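Local structure of pectate lyase (Paenibacillus sp. 0602, 5GT5) at residues S242-S253 with Y270-R281; P347-A358 with P388-K397. The protein cleaves polygalacturonate and partly methylated pectin by endo-acting beta-elimination, as a secreted lyase of polysaccharide lyase family 1 that probably depends on calcium. The protein carries 1 engineered substitution. All coordinates share one frame; numbering follows the deposited sequence.

Contact 1. Residues S242-S253 with Y270-R281; sequences SQKKGHLVGATS and YKDIQDRMPRLR
Lys-245 and Leu-248 hold the guanidinium of Arg-276 between them, on one wall of the right-handed parallel beta-helix characteristic of family 1 pectate lyases. The aliphatic part of Lys-245 runs alongside the arginine in the same direction, its CG over the centre of the guanidinium, while CD1 of Leu-248 lies over the opposite face, offset toward the rim. Arg-276, the probable active-site residue, has an extended chain that carries its guanidinium into this slot between two aliphatic side chains, with a water at NH1. The amine of Lys-245 pairs with Asp-174, a likely calcium ligand.

Beside this site Gln-274 bridges two residues with its amide. NE2 donates to Ser-242 OG at 2.8 Å, in the amide plane and nearly straight (168°), and OE1 accepts from Lys-244 NZ at 2.9 Å. The lysine bends at chi2 and chi3, which folds its amine back to that oxygen. A leucine here would probably leave the Ser-242 hydroxyl and the Lys-244 amine without these mates and Thr-322 N without its acceptor.

The His-247 and Tyr-270 rings meet rim to rim, planes at 87°, with His-247 NE2 2.8 Å from Tyr-270 OH in a hydrogen bond; Val-177 O engages ND1, so both ring nitrogens are used.

Parallel pairing of Leu-248 with Arg-279 and Val-249 with Leu-280 joins neighbouring coils. Val-249 CG1 packs on Leu-280 CD1 at 3.6 Å, branched side chains suiting this buried face. Gly-246 fits because a side chain would run into Arg-276 O; at Gly-250 the backbone angles would press a CB on Val-249 O. Finally, Arg-281, with Arg-279 NH1 over one guanidinium face and NE paired with Glu-330, sends NH1 in plane to Gly-250 O at 2.9 Å.

Contact 2. Residues P347-A358 with P388-K397; sequences PVRNNQTDPTNA and PLAPVPAAIK
Val-348 and Asn-350 meet the irregular segment 388-397 where strand 346-349, at the edge of a parallel sheet of the beta-helix, runs out into a loop. The backbone bonds make a single bridge between Arg-349 and Val-392: Val-392 N donates to Val-348 O, and Val-392 O accepts from Asn-350 N. With three prolines in 388-397 lacking an N-H, a longer ladder of such bonds is hard to form, and a side-chain amide carries on the pairing.

That amide belongs to Asn-350. Its CG lies between the backbone N and the carbonyl carbon (chi1 71°), which brings the group up to Ala-394, where it works at both ends like a peptide unit. OD1 receives Ala-394 N at 3.0 Å on a lone pair, in the carbonyl plane. ND2 donates to Ala-394 O at 3.0 Å in an almost perfectly straight bond (179°), although it stands above the plane of that carbonyl; ND2 also donates to a water that Lys-397 N shares.

Apolar contacts flank the bonds. Pro-347 CG meets Leu-389 CD2 at 3.8 Å, the two side chains crossing at about a right angle, and Val-348 sets CG1 against Pro-391 CB. Farther along, Pro-355 CG touches Pro-393 CG at 3.6 Å, and the small methyl of Ala-394 sits against Asn-351 CB. Proline suits the second position of the type I turn 354-357, taken by Pro-355, and the cis peptide before Pro-393.

Within 347-358, Asn-351 OD1 accepts from Asp-354 N in an Asx motif that runs into that turn, while Asn-351 ND2 bonds Thr-361 OG1. A lysine amine closes the far end: the extended chain of Lys-397 brings NZ, also bonded to Thr-361 O, to Ala-358 O at 3.1 Å.

Overall arrangement
From the N terminus, the chain reaches contact 1 first: 242-253 leads through strand 262-271 and returns alongside itself at 270-281, closing a loop in which paired residues stand about 30 apart, one coil of the beta-helix. Contact 2 comes later and separately, in series: 347-358 is followed by strands 363-367, 369-372 and 378-380 before 388-397 folds back on it, so the two loops neither nest nor cross. One parallel sheet links them, its outermost strands being 248-249 in contact 1 and 346-349 in contact 2, with 279-281 and 324-329 between. The contacts also touch directly, where Arg-279 NH2 packs on Gln-352 CB.

Contact 1. Residues S242-S253 with Y270-R281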
loop_
_atom_site.group_PDB
_atom_site.type_symbol
_atom_site.label_atom_id
_atom_site.label_comp_id
_atom_site.label_asym_id
_atom_site.label_seq_id
_atom_site.Cartn_x
_atom_site.Cartn_y
_atom_site.Cartn_z
ATOM N N SER A 242 1.055 -21.950 28.925
ATOM C CA SER A 242 1.139 -20.609 28.328
ATOM C C SER A 242 1.897 -20.587 27.005
ATOM O O SER A 242 2.728 -21.451 26.721
ATOM C CB SER A 242 1.758 -19.616 29.319
ATOM O OG SER A 242 2.973 -20.091 29.851
ATOM N N GLN A 243 1.540 -19.617 26.168
ATOM C CA GLN A 243 2.150 -19.501 24.834
ATOM C C GLN A 243 3.445 -18.709 24.931
ATOM O O GLN A 243 3.474 -17.638 25.524
ATOM C CB GLN A 243 1.148 -18.790 23.913
ATOM C CG GLN A 243 1.733 -18.314 22.579
ATOM C CD GLN A 243 2.239 -19.451 21.715
ATOM O OE1 GLN A 243 1.890 -20.626 21.951
ATOM N NE2 GLN A 243 3.040 -19.124 20.704
ATOM N N LYS A 244 4.536 -19.218 24.378
ATOM C CA LYS A 244 5.850 -18.565 24.575
ATOM C C LYS A 244 5.993 -17.259 23.805
ATOM O O LYS A 244 6.549 -16.296 24.317
ATOM C CB LYS A 244 6.974 -19.528 24.181
ATOM C CG LYS A 244 8.395 -19.040 24.419
ATOM C CD LYS A 244 8.657 -18.883 25.900
ATOM C CE LYS A 244 8.834 -20.232 26.586
ATOM N NZ LYS A 244 9.204 -20.086 28.036
ATOM N N LYS A 245 5.498 -17.207 22.577
ATOM C CA LYS A 245 5.728 -16.043 21.690
ATOM C C LYS A 245 4.433 -15.528 21.074
ATOM O O LYS A 245 3.639 -16.312 20.546
ATOM C CB LYS A 245 6.695 -16.418 20.534
ATOM C CG LYS A 245 8.119 -16.737 20.958
ATOM C CD LYS A 245 8.824 -17.543 19.887
ATOM C CE LYS A 245 10.214 -17.987 20.310
ATOM N NZ LYS A 245 10.660 -19.168 19.509
ATOM N N GLY A 246 4.224 -14.212 21.101
ATOM C CA GLY A 246 3.063 -13.601 20.490
ATOM C C GLY A 246 3.268 -13.125 19.059
ATOM O O GLY A 246 3.095 -13.886 18.111
ATOM N N HIS A 247 3.616 -11.847 18.897
ATOM C CA HIS A 247 3.806 -11.203 17.601
ATOM C C HIS A 247 5.263 -10.751 17.406
ATOM O O HIS A 247 5.748 -9.891 18.149
ATOM C CB HIS A 247 2.976 -9.909 17.527
ATOM C CG HIS A 247 1.490 -10.093 17.674
ATOM N ND1 HIS A 247 0.749 -10.880 16.837
ATOM C CD2 HIS A 247 0.614 -9.495 18.524
ATOM C CE1 HIS A 247 -0.536 -10.816 17.197
ATOM N NE2 HIS A 247 -0.634 -9.984 18.214
ATOM N N LEU A 248 5.959 -11.319 16.443
ATOM C CA LEU A 248 7.277 -10.839 16.021
ATOM C C LEU A 248 7.065 -9.888 14.865
ATOM O O LEU A 248 6.606 -10.304 13.798
ATOM C CB LEU A 248 8.161 -12.012 15.596
ATOM C CG LEU A 248 9.594 -11.618 15.217
ATOM C CD1 LEU A 248 10.356 -10.994 16.401
ATOM C CD2 LEU A 248 10.308 -12.859 14.680
ATOM N N VAL A 249 7.340 -8.609 15.091
ATOM C CA VAL A 249 7.146 -7.582 14.059
ATOM C C VAL A 249 8.531 -7.041 13.697
ATOM O O VAL A 249 9.062 -6.150 14.375
ATOM C CB VAL A 249 6.197 -6.468 14.540
ATOM C CG1 VAL A 249 5.902 -5.498 13.409
ATOM C CG2 VAL A 249 4.892 -7.087 15.080
ATOM N N GLY A 250 9.131 -7.621 12.658
ATOM C CA GLY A 250 10.502 -7.344 12.254
ATOM C C GLY A 250 11.365 -8.443 12.796
ATOM O O GLY A 250 11.656 -8.496 14.012
ATOM N N ALA A 251 11.785 -9.337 11.917
ATOM C CA ALA A 251 12.460 -10.550 12.384
ATOM C C ALA A 251 13.972 -10.523 12.353
ATOM O O ALA A 251 14.604 -11.380 12.941
ATOM C CB ALA A 251 11.962 -11.754 11.617
ATOM N N THR A 252 14.557 -9.564 11.642
ATOM C CA THR A 252 16.011 -9.524 11.489
ATOM C C THR A 252 16.567 -8.221 12.038
ATOM O O THR A 252 16.088 -7.146 11.698
ATOM C CB THR A 252 16.391 -9.644 10.021
ATOM O OG1 THR A 252 15.765 -10.813 9.457
ATOM C CG2 THR A 252 17.930 -9.748 9.853
ATOM N N SER A 253 17.613 -8.303 12.863
ATOM C CA SER A 253 18.146 -7.118 13.499
ATOM C C SER A 253 18.694 -6.107 12.467
ATOM O O SER A 253 19.438 -6.467 11.524
ATOM C CB SER A 253 19.234 -7.537 14.483
ATOM O OG SER A 253 19.625 -6.453 15.274
ATOM N N TYR A 270 -4.922 -11.194 25.160
ATOM C CA TYR A 270 -3.719 -12.038 25.168
ATOM C C TYR A 270 -3.697 -12.745 26.507
ATOM O O TYR A 270 -3.264 -12.161 27.509
ATOM C CB TYR A 270 -2.446 -11.180 24.990
ATOM C CG TYR A 270 -2.405 -10.500 23.625
ATOM C CD1 TYR A 270 -1.901 -11.167 22.516
ATOM C CD2 TYR A 270 -2.884 -9.202 23.466
ATOM C CE1 TYR A 270 -1.917 -10.577 21.249
ATOM C CE2 TYR A 270 -2.868 -8.576 22.218
ATOM C CZ TYR A 270 -2.392 -9.280 21.114
ATOM O OH TYR A 270 -2.392 -8.662 19.886
ATOM N N LYS A 271 -4.234 -13.971 26.546
ATOM C CA LYS A 271 -4.360 -14.714 27.778
ATOM C C LYS A 271 -3.252 -15.734 27.893
ATOM O O LYS A 271 -3.157 -16.659 27.074
ATOM C CB LYS A 271 -5.726 -15.406 27.821
ATOM C CG LYS A 271 -5.960 -16.116 29.153
ATOM C CD LYS A 271 -7.323 -16.831 29.189
ATOM C CE LYS A 271 -7.505 -17.638 30.483
ATOM N NZ LYS A 271 -7.049 -19.060 30.375
ATOM N N ASP A 272 -2.397 -15.544 28.904
ATOM C CA ASP A 272 -1.282 -16.447 29.149
ATOM C C ASP A 272 -0.379 -16.542 27.933
ATOM O O ASP A 272 0.043 -17.631 27.513
ATOM C CB ASP A 272 -1.795 -17.817 29.609
ATOM C CG ASP A 272 -2.628 -17.705 30.870
ATOM O OD1 ASP A 272 -2.157 -17.020 31.815
ATOM O OD2 ASP A 272 -3.746 -18.282 30.897
ATOM N N ILE A 273 -0.061 -15.362 27.387
ATOM C CA ILE A 273 0.965 -15.201 26.374
ATOM C C ILE A 273 2.186 -14.610 27.084
ATOM O O ILE A 273 2.081 -13.574 27.730
ATOM C CB ILE A 273 0.475 -14.243 25.244
ATOM C CG1 ILE A 273 -0.944 -14.617 24.778
ATOM C CG2 ILE A 273 1.502 -14.188 24.132
ATOM C CD1 ILE A 273 -1.108 -16.053 24.250
ATOM N N GLN A 274 3.324 -15.276 26.979
ATOM C CA GLN A 274 4.492 -14.916 27.798
ATOM C C GLN A 274 5.266 -13.713 27.309
ATOM O O GLN A 274 6.027 -13.122 28.066
ATOM C CB GLN A 274 5.469 -16.086 27.856
ATOM C CG GLN A 274 4.956 -17.296 28.654
ATOM C CD GLN A 274 6.032 -18.360 28.820
ATOM O OE1 GLN A 274 7.235 -18.108 28.644
ATOM N NE2 GLN A 274 5.596 -19.569 29.147
ATOM N N ASP A 275 5.144 -13.367 26.029
ATOM C CA ASP A 275 6.128 -12.463 25.409
ATOM C C ASP A 275 5.599 -11.925 24.095
ATOM O O ASP A 275 4.731 -12.535 23.456
ATOM C CB ASP A 275 7.425 -13.273 25.170
ATOM C CG ASP A 275 8.678 -12.430 24.965
ATOM O OD1 ASP A 275 8.667 -11.177 25.111
ATOM O OD2 ASP A 275 9.717 -13.066 24.659
ATOM N N ARG A 276 6.135 -10.778 23.689
ATOM C CA ARG A 276 5.952 -10.213 22.346
ATOM C C ARG A 276 4.524 -9.752 22.097
ATOM O O ARG A 276 3.837 -10.222 21.181
ATOM C CB ARG A 276 6.413 -11.185 21.261
ATOM C CG ARG A 276 7.808 -11.757 21.468
ATOM C CD ARG A 276 8.215 -12.478 20.178
ATOM N NE ARG A 276 9.560 -13.054 20.287
ATOM C CZ ARG A 276 10.063 -13.908 19.382
ATOM N NH1 ARG A 276 9.328 -14.308 18.370
ATOM N NH2 ARG A 276 11.288 -14.391 19.541
ATOM N N MET A 277 4.088 -8.776 22.884
ATOM C CA MET A 277 2.737 -8.213 22.693
ATOM C C MET A 277 2.745 -6.706 22.424
ATOM O O MET A 277 2.227 -5.926 23.223
ATOM C CB MET A 277 1.876 -8.518 23.918
ATOM C CG MET A 277 1.536 -10.021 24.040
ATOM S SD MET A 277 0.838 -10.460 25.646
ATOM C CE MET A 277 2.324 -10.430 26.632
ATOM N N PRO A 278 3.353 -6.276 21.299
ATOM C CA PRO A 278 4.151 -7.001 20.308
ATOM C C PRO A 278 5.630 -6.908 20.640
ATOM O O PRO A 278 6.013 -6.226 21.601
ATOM C CB PRO A 278 3.859 -6.235 19.029
ATOM C CG PRO A 278 3.831 -4.776 19.537
ATOM C CD PRO A 278 3.244 -4.842 20.938
ATOM N N ARG A 279 6.471 -7.598 19.867
ATOM C CA ARG A 279 7.899 -7.262 19.843
ATOM C C ARG A 279 8.197 -6.581 18.514
ATOM O O ARG A 279 8.082 -7.194 17.446
ATOM C CB ARG A 279 8.775 -8.506 19.968
ATOM C CG ARG A 279 10.266 -8.153 20.141
ATOM C CD ARG A 279 11.152 -9.246 19.542
ATOM N NE ARG A 279 12.521 -9.081 20.013
ATOM C CZ ARG A 279 13.367 -8.168 19.553
ATOM N NH1 ARG A 279 13.022 -7.329 18.568
ATOM N NH2 ARG A 279 14.581 -8.116 20.104
ATOM N N LEU A 280 8.594 -5.316 18.579
ATOM C CA LEU A 280 8.843 -4.524 17.375
ATOM C C LEU A 280 10.313 -4.191 17.176
ATOM O O LEU A 280 11.007 -3.864 18.132
ATOM C CB LEU A 280 8.088 -3.204 17.495
ATOM C CG LEU A 280 8.272 -2.233 16.316
ATOM C CD1 LEU A 280 7.674 -2.786 15.007
ATOM C CD2 LEU A 280 7.583 -0.917 16.684
ATOM N N ARG A 281 10.773 -4.231 15.922
ATOM C CA ARG A 281 12.031 -3.601 15.501
ATOM C C ARG A 281 11.708 -2.477 14.527
ATOM O O ARG A 281 10.941 -2.672 13.577
ATOM C CB ARG A 281 12.917 -4.595 14.744
ATOM C CG ARG A 281 13.548 -5.653 15.584
ATOM C CD ARG A 281 14.446 -6.544 14.716
ATOM N NE ARG A 281 15.322 -7.329 15.558
ATOM C CZ ARG A 281 15.105 -8.567 15.975
ATOM N NH1 ARG A 281 14.010 -9.242 15.621
ATOM N NH2 ARG A 281 15.999 -9.153 16.760
HETATM O O HOH W 1 9.598 -15.753 24.460
HETATM O O HOH W 2 6.431 -14.425 17.724
HETATM O O HOH W 3 10.800 -7.575 16.624
#

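Contact 2. Residues P347-A358 with P388-K397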
loop_
_atom_site.group_PDB
_atom_site.type_symbol
_atom_site.label_atom_id
_atom_site.label_comp_id
_atom_site.label_asym_id
_atom_site.label_seq_id
_atom_site.Cartn_x
_atom_site.Cartn_y
_atom_site.Cartn_z
ATOM N N PRO A 347 6.178 -5.413 31.872
ATOM C CA PRO A 347 5.207 -5.080 30.819
ATOM C C PRO A 347 5.715 -4.178 29.701
ATOM O O PRO A 347 5.073 -4.131 28.648
ATOM C CB PRO A 347 4.095 -4.356 31.593
ATOM C CG PRO A 347 4.813 -3.793 32.836
ATOM C CD PRO A 347 5.822 -4.852 33.193
ATOM N N VAL A 348 6.802 -3.459 29.940
ATOM C CA VAL A 348 7.241 -2.411 29.031
ATOM C C VAL A 348 8.753 -2.522 28.897
ATOM O O VAL A 348 9.495 -2.167 29.823
ATOM C CB VAL A 348 6.859 -0.991 29.575
ATOM C CG1 VAL A 348 7.226 0.088 28.537
ATOM C CG2 VAL A 348 5.367 -0.890 29.892
ATOM N N ARG A 349 9.231 -2.995 27.752
ATOM C CA ARG A 349 10.673 -3.189 27.552
ATOM C C ARG A 349 11.141 -2.430 26.336
ATOM O O ARG A 349 10.410 -2.286 25.344
ATOM C CB ARG A 349 11.016 -4.678 27.408
ATOM C CG ARG A 349 10.769 -5.467 28.674
ATOM C CD ARG A 349 11.161 -6.921 28.498
ATOM N NE ARG A 349 12.596 -7.060 28.562
ATOM C CZ ARG A 349 13.284 -7.180 29.700
ATOM N NH1 ARG A 349 12.653 -7.222 30.869
ATOM N NH2 ARG A 349 14.605 -7.273 29.668
ATOM N N ASN A 350 12.382 -1.966 26.409
ATOM C CA ASN A 350 12.942 -1.100 25.382
ATOM C C ASN A 350 14.264 -1.560 24.772
ATOM O O ASN A 350 14.815 -0.852 23.954
ATOM C CB ASN A 350 13.036 0.362 25.884
ATOM C CG ASN A 350 14.125 0.564 26.939
ATOM O OD1 ASN A 350 14.739 -0.393 27.423
ATOM N ND2 ASN A 350 14.362 1.817 27.295
ATOM N N ASN A 351 14.776 -2.723 25.165
ATOM C CA ASN A 351 16.048 -3.184 24.614
ATOM C C ASN A 351 16.291 -4.604 25.064
ATOM O O ASN A 351 16.413 -4.859 26.258
ATOM C CB ASN A 351 17.202 -2.271 25.098
ATOM C CG ASN A 351 18.527 -2.594 24.420
ATOM O OD1 ASN A 351 18.874 -3.768 24.260
ATOM N ND2 ASN A 351 19.253 -1.574 24.006
ATOM N N GLN A 352 16.332 -5.524 24.104
ATOM C CA GLN A 352 16.522 -6.935 24.377
ATOM C C GLN A 352 17.928 -7.438 24.059
ATOM O O GLN A 352 18.341 -8.456 24.588
ATOM C CB GLN A 352 15.585 -7.750 23.491
ATOM C CG GLN A 352 14.108 -7.469 23.708
ATOM C CD GLN A 352 13.667 -7.858 25.078
ATOM O OE1 GLN A 352 13.737 -7.046 25.999
ATOM N NE2 GLN A 352 13.198 -9.106 25.239
ATOM N N THR A 353 18.663 -6.729 23.217
ATOM C CA THR A 353 19.887 -7.299 22.656
ATOM C C THR A 353 21.139 -6.844 23.419
ATOM O O THR A 353 22.050 -7.632 23.640
ATOM C CB THR A 353 19.998 -6.974 21.144
ATOM O OG1 THR A 353 18.894 -7.572 20.446
ATOM C CG2 THR A 353 21.300 -7.525 20.552
ATOM N N ASP A 354 21.176 -5.590 23.830
ATOM C CA ASP A 354 22.321 -5.074 24.580
ATOM C C ASP A 354 21.951 -3.718 25.152
ATOM O O ASP A 354 22.032 -2.721 24.441
ATOM C CB ASP A 354 23.535 -4.898 23.663
ATOM C CG ASP A 354 24.755 -4.331 24.416
ATOM O OD1 ASP A 354 24.637 -4.036 25.632
ATOM O OD2 ASP A 354 25.824 -4.186 23.780
ATOM N N PRO A 355 21.560 -3.701 26.440
ATOM C CA PRO A 355 21.101 -2.439 27.040
ATOM C C PRO A 355 22.155 -1.352 27.084
ATOM O O PRO A 355 21.777 -0.195 27.222
ATOM C CB PRO A 355 20.679 -2.857 28.449
ATOM C CG PRO A 355 20.219 -4.302 28.260
ATOM C CD PRO A 355 21.278 -4.853 27.307
ATOM N N THR A 356 23.432 -1.679 26.887
ATOM C CA THR A 356 24.432 -0.622 26.915
ATOM C C THR A 356 24.626 -0.008 25.535
ATOM O O THR A 356 25.386 0.944 25.372
ATOM C CB THR A 356 25.820 -1.191 27.341
ATOM O OG1 THR A 356 26.364 -2.016 26.295
ATOM C CG2 THR A 356 25.686 -1.997 28.624
ATOM N N ASN A 357 23.872 -0.492 24.540
ATOM C CA ASN A 357 23.998 0.013 23.179
ATOM C C ASN A 357 22.697 0.647 22.674
ATOM O O ASN A 357 21.719 -0.062 22.388
ATOM C CB ASN A 357 24.452 -1.140 22.272
ATOM C CG ASN A 357 24.701 -0.713 20.837
ATOM O OD1 ASN A 357 24.370 0.397 20.428
ATOM N ND2 ASN A 357 25.299 -1.614 20.051
ATOM N N ALA A 358 22.659 1.972 22.556
ATOM C CA ALA A 358 21.410 2.671 22.233
ATOM C C ALA A 358 20.814 2.290 20.886
ATOM O O ALA A 358 19.609 2.437 20.668
ATOM C CB ALA A 358 21.595 4.189 22.336
ATOM N N PRO A 388 4.995 1.554 37.659
ATOM C CA PRO A 388 5.372 0.165 37.356
ATOM C C PRO A 388 5.323 -0.124 35.853
ATOM O O PRO A 388 5.725 -1.208 35.432
ATOM C CB PRO A 388 4.314 -0.661 38.096
ATOM C CG PRO A 388 3.081 0.212 38.082
ATOM C CD PRO A 388 3.648 1.650 38.244
ATOM N N LEU A 389 4.866 0.838 35.068
ATOM C CA LEU A 389 4.886 0.708 33.605
ATOM C C LEU A 389 6.110 1.399 32.967
ATOM O O LEU A 389 6.170 1.565 31.749
ATOM C CB LEU A 389 3.596 1.266 33.019
ATOM C CG LEU A 389 2.349 0.535 33.488
ATOM C CD1 LEU A 389 1.097 1.255 33.037
ATOM C CD2 LEU A 389 2.371 -0.892 32.947
ATOM N N ALA A 390 7.098 1.804 33.778
ATOM C CA ALA A 390 8.279 2.462 33.214
ATOM C C ALA A 390 9.065 1.500 32.313
ATOM O O ALA A 390 9.171 0.312 32.605
ATOM C CB ALA A 390 9.182 2.962 34.333
ATOM N N PRO A 391 9.614 2.013 31.213
ATOM C CA PRO A 391 10.393 1.130 30.341
ATOM C C PRO A 391 11.673 0.661 30.971
ATOM O O PRO A 391 12.371 1.448 31.606
ATOM C CB PRO A 391 10.728 2.022 29.130
ATOM C CG PRO A 391 9.801 3.212 29.202
ATOM C CD PRO A 391 9.495 3.381 30.675
ATOM N N VAL A 392 11.995 -0.604 30.764
ATOM C CA VAL A 392 13.255 -1.185 31.213
ATOM C C VAL A 392 13.857 -1.977 30.058
ATOM O O VAL A 392 13.121 -2.398 29.163
ATOM C CB VAL A 392 13.074 -2.115 32.432
ATOM C CG1 VAL A 392 12.392 -1.381 33.549
ATOM C CG2 VAL A 392 12.276 -3.354 32.061
ATOM N N PRO A 393 15.181 -2.198 30.052
ATOM C CA PRO A 393 16.204 -1.837 31.037
ATOM C C PRO A 393 17.187 -0.774 30.555
ATOM O O PRO A 393 18.097 -0.388 31.315
ATOM C CB PRO A 393 16.957 -3.153 31.168
ATOM C CG PRO A 393 17.023 -3.634 29.749
ATOM C CD PRO A 393 15.698 -3.211 29.109
ATOM N N ALA A 394 17.046 -0.293 29.329
ATOM C CA ALA A 394 18.036 0.632 28.776
ATOM C C ALA A 394 17.653 2.074 29.037
ATOM O O ALA A 394 16.479 2.390 29.321
ATOM C CB ALA A 394 18.202 0.391 27.266
ATOM N N ALA A 395 18.651 2.950 28.939
ATOM C CA ALA A 395 18.424 4.387 28.996
ATOM C C ALA A 395 17.273 4.715 28.068
ATOM O O ALA A 395 17.210 4.244 26.914
ATOM C CB ALA A 395 19.674 5.119 28.568
ATOM N N ILE A 396 16.331 5.519 28.564
ATOM C CA ILE A 396 15.059 5.707 27.862
ATOM C C ILE A 396 15.200 6.707 26.724
ATOM O O ILE A 396 15.745 7.792 26.905
ATOM C CB ILE A 396 13.947 6.123 28.862
ATOM C CG1 ILE A 396 13.726 4.998 29.861
ATOM C CG2 ILE A 396 12.647 6.521 28.153
ATOM C CD1 ILE A 396 12.922 5.375 31.115
ATOM N N LYS A 397 14.725 6.345 25.544
ATOM C CA LYS A 397 14.621 7.269 24.438
ATOM C C LYS A 397 13.269 7.960 24.464
ATOM O O LYS A 397 12.249 7.297 24.503
ATOM C CB LYS A 397 14.723 6.525 23.097
ATOM C CG LYS A 397 16.125 5.993 22.764
ATOM C CD LYS A 397 16.132 5.318 21.396
ATOM C CE LYS A 397 17.524 4.994 20.881
ATOM N NZ LYS A 397 17.404 4.252 19.580
HETATM O O HOH W 4 13.118 3.798 25.430
HETATM O O HOH W 5 21.359 1.783 29.172
#